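Local coordinates for Ice-binding protein (Leucosporidium, PDB 3UYU) that binds to the surface of ice crystals and inhibits their growth, conferring freeze tolerance on the yeast with low thermal hysteresis activity, at residues Leu8-Asn13 against Leu80-Ala85; Arg193-Gln198 against Gly205-Gln210. The protein carries 2 engineered substitutions. All coordinates share one frame; numbering follows the deposited sequence.

Interaction 1 of 2, residues Leu8-Asn13 against Leu80-Ala85; sequences LGVASN and LAAAVA
V10 leans against A82 and A83 of helix 76-96, and its side chain carries most of this apolar contact. Its CB already lies over the helix backbone, 3.9 Å from A83 CA and nearly as close to A83 N. From there the two methyls part. CG1 stands anti to the backbone N (chi1 177°). That torsion sets it beside the methyl of A83, with V10 CG1 3.9 Å from A83 CB. The other branch reaches the preceding residue more loosely, V10 CG2 to A82 CB being 4.3 Å. The protein is a right-handed beta-helix with one long alpha-helix lying along it. Here the short 3-10 turn 10-13, just before strand 16-18, packs on that alpha-helix. Alanines on the facing side let the two backbones come near, with A11 CA 4.6 Å from A83 CA. A11 CB sits 3.7 Å from A83 O, a carbon-to-carbonyl contact. The 3-10 turn is held by its own backbone bonds, such as N13 N to V10 O at 2.9 Å. N13 ND2 also bonds to Y79 OH on the same alpha-helix. V10 and A82 touch the second subunit too, V10 meeting its A82 and A82 its V10.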
ATOM      1  N   LEU A   8      -9.137  -1.479  -1.486  1.00 10.03           N
ATOM      2  CA  LEU A   8      -8.784  -0.515  -0.402  1.00  9.16           C
ATOM      3  C   LEU A   8      -7.319  -0.549   0.041  1.00  9.94           C
ATOM      4  O   LEU A   8      -6.887   0.371   0.737  1.00 11.15           O
ATOM      5  CB  LEU A   8      -9.685  -0.734   0.839  1.00  9.52           C
ATOM      6  CG  LEU A   8     -11.168  -0.700   0.528  1.00  9.92           C
ATOM      7  CD1 LEU A   8     -11.873  -1.078   1.895  1.00 14.10           C
ATOM      8  CD2 LEU A   8     -11.610   0.684   0.069  1.00 12.66           C
ATOM      9  N   GLY A   9      -6.553  -1.620  -0.304  1.00 10.72           N
ATOM     10  CA  GLY A   9      -5.184  -1.627   0.165  1.00  9.64           C
ATOM     11  C   GLY A   9      -5.104  -1.629   1.672  1.00 10.89           C
ATOM     12  O   GLY A   9      -5.946  -2.300   2.402  1.00 11.33           O
ATOM     13  N   VAL A  10      -4.202  -0.819   2.197  1.00 10.40           N
ATOM     14  CA  VAL A  10      -3.945  -0.803   3.576  1.00 10.06           C
ATOM     15  C   VAL A  10      -5.152  -0.159   4.304  1.00 10.74           C
ATOM     16  O   VAL A  10      -5.278  -0.322   5.515  1.00 11.05           O
ATOM     17  CB  VAL A  10      -2.621   0.023   3.861  1.00 12.47           C
ATOM     18  CG1 VAL A  10      -2.334   0.140   5.356  1.00 13.94           C
ATOM     19  CG2 VAL A  10      -1.427  -0.763   3.234  1.00 13.86           C
ATOM     20  N   ALA A  11      -6.003   0.568   3.571  1.00 11.47           N
ATOM     21  CA  ALA A  11      -7.110   1.213   4.219  1.00 10.97           C
ATOM     22  C   ALA A  11      -8.149   0.188   4.706  1.00 12.50           C
ATOM     23  O   ALA A  11      -8.994   0.539   5.542  1.00 12.59           O
ATOM     24  CB  ALA A  11      -7.754   2.247   3.308  1.00  9.76           C
ATOM     25  N   SER A  12      -8.076  -1.047   4.258  1.00 12.36           N
ATOM     26  CA  SER A  12      -8.956  -2.082   4.828  1.00 11.98           C
ATOM     27  C   SER A  12      -8.509  -2.465   6.242  1.00 13.47           C
ATOM     28  O   SER A  12      -9.200  -3.290   6.863  1.00 14.14           O
ATOM     29  CB  SER A  12      -9.050  -3.332   3.914  1.00 14.09           C
ATOM     30  OG  SER A  12      -7.878  -4.025   3.966  1.00 14.57           O
ATOM     31  N   ASN A  13      -7.446  -1.863   6.781  1.00 11.07           N
ATOM     32  CA  ASN A  13      -7.046  -2.165   8.156  1.00 10.71           C
ATOM     33  C   ASN A  13      -7.586  -1.140   9.129  1.00  9.83           C
ATOM     34  O   ASN A  13      -7.157  -1.120  10.314  1.00 11.43           O
ATOM     35  CB  ASN A  13      -5.501  -2.181   8.276  1.00 12.10           C
ATOM     36  CG  ASN A  13      -4.854  -3.227   7.330  1.00 17.93           C
ATOM     37  OD1 ASN A  13      -5.543  -4.091   6.711  1.00 20.86           O
ATOM     38  ND2 ASN A  13      -3.542  -3.142   7.188  1.00 15.72           N
ATOM     39  N   LEU A  80       0.618   4.846   8.003  1.00 10.13           N
ATOM     40  CA  LEU A  80      -0.460   5.779   7.726  1.00 10.17           C
ATOM     41  C   LEU A  80      -0.436   6.432   6.351  1.00 11.81           C
ATOM     42  O   LEU A  80      -1.486   6.650   5.685  1.00 12.01           O
ATOM     43  CB  LEU A  80      -0.506   6.889   8.819  1.00 11.97           C
ATOM     44  CG  LEU A  80      -1.103   6.471  10.185  1.00 11.69           C
ATOM     45  CD1 LEU A  80      -0.708   7.552  11.169  1.00 11.02           C
ATOM     46  CD2 LEU A  80      -2.642   6.334  10.061  1.00 12.96           C
ATOM     47  N   ALA A  81       0.769   6.819   5.901  1.00 11.30           N
ATOM     48  CA  ALA A  81       0.869   7.359   4.562  1.00 10.16           C
ATOM     49  C   ALA A  81       0.364   6.420   3.496  1.00  8.85           C
ATOM     50  O   ALA A  81      -0.338   6.876   2.564  1.00 10.34           O
ATOM     51  CB  ALA A  81       2.362   7.803   4.279  1.00 11.68           C
ATOM     52  N   ALA A  82       0.668   5.135   3.672  1.00 11.19           N
ATOM     53  CA  ALA A  82       0.212   4.137   2.724  1.00  9.95           C
ATOM     54  C   ALA A  82      -1.309   3.966   2.849  1.00  9.90           C
ATOM     55  O   ALA A  82      -2.009   3.889   1.844  1.00 10.09           O
ATOM     56  CB  ALA A  82       0.902   2.812   2.949  1.00 10.37           C
ATOM     57  N   ALA A  83      -1.819   3.950   4.085  1.00  9.88           N
ATOM     58  CA  ALA A  83      -3.300   3.817   4.252  1.00  9.85           C
ATOM     59  C   ALA A  83      -4.069   4.968   3.607  1.00 10.45           C
ATOM     60  O   ALA A  83      -5.032   4.741   2.847  1.00  9.49           O
ATOM     61  CB  ALA A  83      -3.639   3.755   5.765  1.00  9.45           C
ATOM     62  N   VAL A  84      -3.590   6.216   3.817  1.00 10.05           N
ATOM     63  CA  VAL A  84      -4.265   7.405   3.233  1.00 11.12           C
ATOM     64  C   VAL A  84      -4.090   7.417   1.685  1.00 10.58           C
ATOM     65  O   VAL A  84      -5.053   7.614   0.946  1.00 12.18           O
ATOM     66  CB  VAL A  84      -3.653   8.670   3.870  1.00 12.54           C
ATOM     67  CG1 VAL A  84      -4.000   9.943   3.090  1.00 14.64           C
ATOM     68  CG2 VAL A  84      -4.179   8.768   5.289  1.00 13.57           C
ATOM     69  N   ALA A  85      -2.869   7.084   1.190  1.00 11.52           N
ATOM     70  CA  ALA A  85      -2.703   7.054  -0.287  1.00 11.10           C
ATOM     71  C   ALA A  85      -3.618   6.018  -0.917  1.00 10.63           C
ATOM     72  O   ALA A  85      -4.226   6.253  -1.920  1.00 11.48           O
ATOM     73  CB  ALA A  85      -1.259   6.732  -0.668  1.00 11.38           C
TER

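Interaction 2 of 2, residues Arg193-Gln198 against Gly205-Gln210; sequences RFVTLQ and GRVLSQ
S209 OG donates a hydrogen bond to R193 O across the interior of the beta-helix, at 2.8 Å. The donor lies above the carbonyl plane, 38° out of it, and the C=O...OG angle is 142°. Chi1 of S209 (168°) carries OG away from its own backbone N and out to the other segment. Next to this bond, V195 and V207 meet tip to tip. V195 CG1 and V207 CG1 are 3.9 Å apart. V207 CG1 also lies 4.1 Å from V195 CG2, so one methyl meets both branches of V195. V195 CG2 in turn flanks the serine, 4.3 Å from S209 CB. The hydroxyl has a second partner, T211 N, so two backbone groups fix its position. With an alanine here, R193 O and T211 N are likely to lose the hydroxyl that joins them, and with it the bond between the two faces. V195 is set by backbone bonds to E212 and A214, the latter inferred to be an ice-binding site. T196 bonds to V177 and V179 on the other side. Strand 195-197 thus runs between 177-179 and 212-216 in one parallel sheet, while 206-209 belongs to another face of the beta-helix. Beyond it Q210 touches helix 76-96.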
ATOM      1  N   ARG A 193     -15.019  15.032   1.748  1.00 15.87           N
ATOM      2  CA  ARG A 193     -15.032  16.110   2.750  1.00 15.52           C
ATOM      3  C   ARG A 193     -15.542  15.534   4.052  1.00 15.82           C
ATOM      4  O   ARG A 193     -15.225  14.395   4.394  1.00 15.09           O
ATOM      5  CB  ARG A 193     -15.872  17.291   2.248  1.00 15.98           C
ATOM      6  CG  ARG A 193     -15.298  17.898   0.899  1.00 16.58           C
ATOM      7  CD  ARG A 193     -16.164  19.024   0.431  1.00 25.80           C
ATOM      8  NE  ARG A 193     -15.334  20.162   0.044  1.00 37.68           N
ATOM      9  CZ  ARG A 193     -15.800  21.414  -0.068  1.00 42.32           C
ATOM     10  NH1 ARG A 193     -17.097  21.666   0.152  1.00 44.48           N
ATOM     11  NH2 ARG A 193     -14.978  22.413  -0.416  1.00 44.52           N
ATOM     12  N   PHE A 194     -16.365  16.289   4.773  1.00 14.34           N
ATOM     13  CA  PHE A 194     -16.619  16.013   6.172  1.00 15.74           C
ATOM     14  C   PHE A 194     -17.581  14.821   6.297  1.00 15.09           C
ATOM     15  O   PHE A 194     -18.437  14.660   5.442  1.00 16.22           O
ATOM     16  CB  PHE A 194     -17.316  17.244   6.771  1.00 17.78           C
ATOM     17  CG  PHE A 194     -16.910  17.554   8.172  1.00 19.89           C
ATOM     18  CD1 PHE A 194     -17.390  16.779   9.249  1.00 22.84           C
ATOM     19  CD2 PHE A 194     -16.059  18.617   8.446  1.00 23.66           C
ATOM     20  CE1 PHE A 194     -17.050  17.051  10.549  1.00 23.77           C
ATOM     21  CE2 PHE A 194     -15.713  18.914   9.768  1.00 26.43           C
ATOM     22  CZ  PHE A 194     -16.215  18.120  10.825  1.00 26.53           C
ATOM     23  N   VAL A 195     -17.395  13.985   7.323  1.00 14.39           N
ATOM     24  CA  VAL A 195     -18.417  12.947   7.701  1.00 14.04           C
ATOM     25  C   VAL A 195     -18.783  13.149   9.152  1.00 13.24           C
ATOM     26  O   VAL A 195     -17.900  13.196  10.036  1.00 12.73           O
ATOM     27  CB  VAL A 195     -17.841  11.518   7.543  1.00 13.44           C
ATOM     28  CG1 VAL A 195     -18.921  10.439   7.914  1.00 13.11           C
ATOM     29  CG2 VAL A 195     -17.382  11.264   6.118  1.00 15.09           C
ATOM     30  N   THR A 196     -20.107  13.232   9.420  1.00 13.58           N
ATOM     31  CA  THR A 196     -20.618  13.295  10.799  1.00 13.62           C
ATOM     32  C   THR A 196     -21.542  12.123  11.039  1.00 11.46           C
ATOM     33  O   THR A 196     -22.484  11.962  10.257  1.00 13.29           O
ATOM     34  CB  THR A 196     -21.462  14.560  10.966  1.00 13.94           C
ATOM     35  OG1 THR A 196     -20.615  15.690  10.663  1.00 17.05           O
ATOM     36  CG2 THR A 196     -21.980  14.725  12.425  1.00 14.89           C
ATOM     37  N   LEU A 197     -21.242  11.376  12.087  1.00 12.21           N
ATOM     38  CA  LEU A 197     -22.152  10.318  12.504  1.00 12.38           C
ATOM     39  C   LEU A 197     -22.888  10.902  13.708  1.00 10.47           C
ATOM     40  O   LEU A 197     -22.286  11.028  14.773  1.00 11.80           O
ATOM     41  CB  LEU A 197     -21.449   8.992  12.849  1.00 13.12           C
ATOM     42  CG  LEU A 197     -20.705   8.268  11.690  1.00 16.38           C
ATOM     43  CD1 LEU A 197     -20.493   6.816  12.215  1.00 17.34           C
ATOM     44  CD2 LEU A 197     -21.147   8.379  10.267  1.00 19.17           C
ATOM     45  N   GLN A 198     -24.139  11.283  13.495  1.00 14.37           N
ATOM     46  CA  GLN A 198     -24.883  11.973  14.563  1.00 14.61           C
ATOM     47  C   GLN A 198     -25.291  11.028  15.706  1.00 14.21           C
ATOM     48  O   GLN A 198     -25.305   9.796  15.597  1.00 15.38           O
ATOM     49  CB  GLN A 198     -26.071  12.793  14.010  1.00 12.75           C
ATOM     50  CG  GLN A 198     -25.678  13.934  12.954  1.00 16.68           C
ATOM     51  CD  GLN A 198     -26.836  14.756  12.437  1.00 19.35           C
ATOM     52  OE1 GLN A 198     -27.929  14.266  12.201  1.00 22.13           O
ATOM     53  NE2 GLN A 198     -26.590  16.029  12.211  1.00 20.33           N
ATOM     54  N   GLY A 205     -19.035  -1.326   8.514  1.00  8.89           N
ATOM     55  CA  GLY A 205     -18.266  -0.862   7.293  1.00  8.99           C
ATOM     56  C   GLY A 205     -17.033  -0.125   7.780  1.00  9.38           C
ATOM     57  O   GLY A 205     -16.401  -0.503   8.776  1.00  9.49           O
ATOM     58  N   ARG A 206     -16.655   0.929   7.018  1.00 10.38           N
ATOM     59  CA  ARG A 206     -15.565   1.805   7.352  1.00  9.18           C
ATOM     60  C   ARG A 206     -15.866   3.228   6.874  1.00  8.43           C
ATOM     61  O   ARG A 206     -16.677   3.426   5.967  1.00  8.83           O
ATOM     62  CB  ARG A 206     -14.300   1.387   6.571  1.00 11.93           C
ATOM     63  CG  ARG A 206     -13.948  -0.012   6.657  1.00 16.83           C
ATOM     64  CD  ARG A 206     -12.820  -0.079   5.534  1.00 15.41           C
ATOM     65  NE  ARG A 206     -12.786  -1.464   5.343  1.00 16.37           N
ATOM     66  CZ  ARG A 206     -12.260  -2.283   6.225  1.00 15.14           C
ATOM     67  NH1 ARG A 206     -11.688  -1.812   7.368  1.00 13.75           N
ATOM     68  NH2 ARG A 206     -12.280  -3.581   6.019  1.00 22.76           N
ATOM     69  N   VAL A 207     -15.165   4.192   7.496  1.00  8.58           N
ATOM     70  CA  VAL A 207     -15.267   5.607   7.159  1.00 10.16           C
ATOM     71  C   VAL A 207     -13.879   6.136   6.743  1.00  9.70           C
ATOM     72  O   VAL A 207     -12.971   6.131   7.542  1.00 11.13           O
ATOM     73  CB  VAL A 207     -15.836   6.439   8.321  1.00 10.61           C
ATOM     74  CG1 VAL A 207     -15.986   7.909   7.925  1.00 13.53           C
ATOM     75  CG2 VAL A 207     -17.227   5.861   8.737  1.00 12.73           C
ATOM     76  N   LEU A 208     -13.795   6.557   5.491  1.00 11.79           N
ATOM     77  CA  LEU A 208     -12.490   6.989   4.911  1.00 11.94           C
ATOM     78  C   LEU A 208     -12.717   8.399   4.433  1.00 11.52           C
ATOM     79  O   LEU A 208     -13.364   8.575   3.438  1.00 13.89           O
ATOM     80  CB  LEU A 208     -12.080   6.041   3.789  1.00 12.48           C
ATOM     81  CG  LEU A 208     -12.024   4.506   4.178  1.00 11.40           C
ATOM     82  CD1 LEU A 208     -11.620   3.658   3.000  1.00 11.84           C
ATOM     83  CD2 LEU A 208     -10.956   4.245   5.227  1.00 11.03           C
ATOM     84  N   SER A 209     -12.165   9.406   5.136  1.00  9.83           N
ATOM     85  CA  SER A 209     -12.447  10.785   4.722  1.00 11.80           C
ATOM     86  C   SER A 209     -11.185  11.558   4.375  1.00 11.74           C
ATOM     87  O   SER A 209     -10.207  11.461   5.135  1.00 12.47           O
ATOM     88  CB  SER A 209     -13.111  11.523   5.903  1.00 12.29           C
ATOM     89  OG  SER A 209     -13.132  12.938   5.621  1.00 13.84           O
ATOM     90  N   GLN A 210     -11.242  12.360   3.306  1.00 12.47           N
ATOM     91  CA  GLN A 210     -10.107  13.297   2.967  1.00 14.70           C
ATOM     92  C   GLN A 210     -10.029  14.572   3.790  1.00 14.69           C
ATOM     93  O   GLN A 210      -9.061  15.385   3.659  1.00 14.71           O
ATOM     94  CB  GLN A 210     -10.152  13.629   1.503  1.00 13.85           C
ATOM     95  CG  GLN A 210      -9.807  12.349   0.714  1.00 14.92           C
ATOM     96  CD  GLN A 210      -9.703  12.494  -0.802  1.00 19.51           C
ATOM     97  OE1 GLN A 210      -9.312  13.547  -1.332  1.00 19.24           O
ATOM     98  NE2 GLN A 210     -10.056  11.425  -1.504  1.00 22.02           N
TER

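How the interactions relate
The two contacts lie on the two sides of strand 202-209, their centres about 15 Å apart. V207 and S209 face the beta-helix interior in interaction 2. R206 and L208 of the same strand meet segment 8-13 of interaction 1. R206 NH1 is 2.9 Å from S12 O, and R206 NE packs 3.6 Å from L8 CD1. A11 CB, which touches the alpha-helix, also lies 4.1 Å from L208 CD1. Interaction 1 is away from the annotated ice-binding sites. Interaction 2 is nearer, with the side chain of V195 about 7 Å from that of A214. A bound glycerol, probably from crystallisation, lies about 5 Å from the side chain of S209.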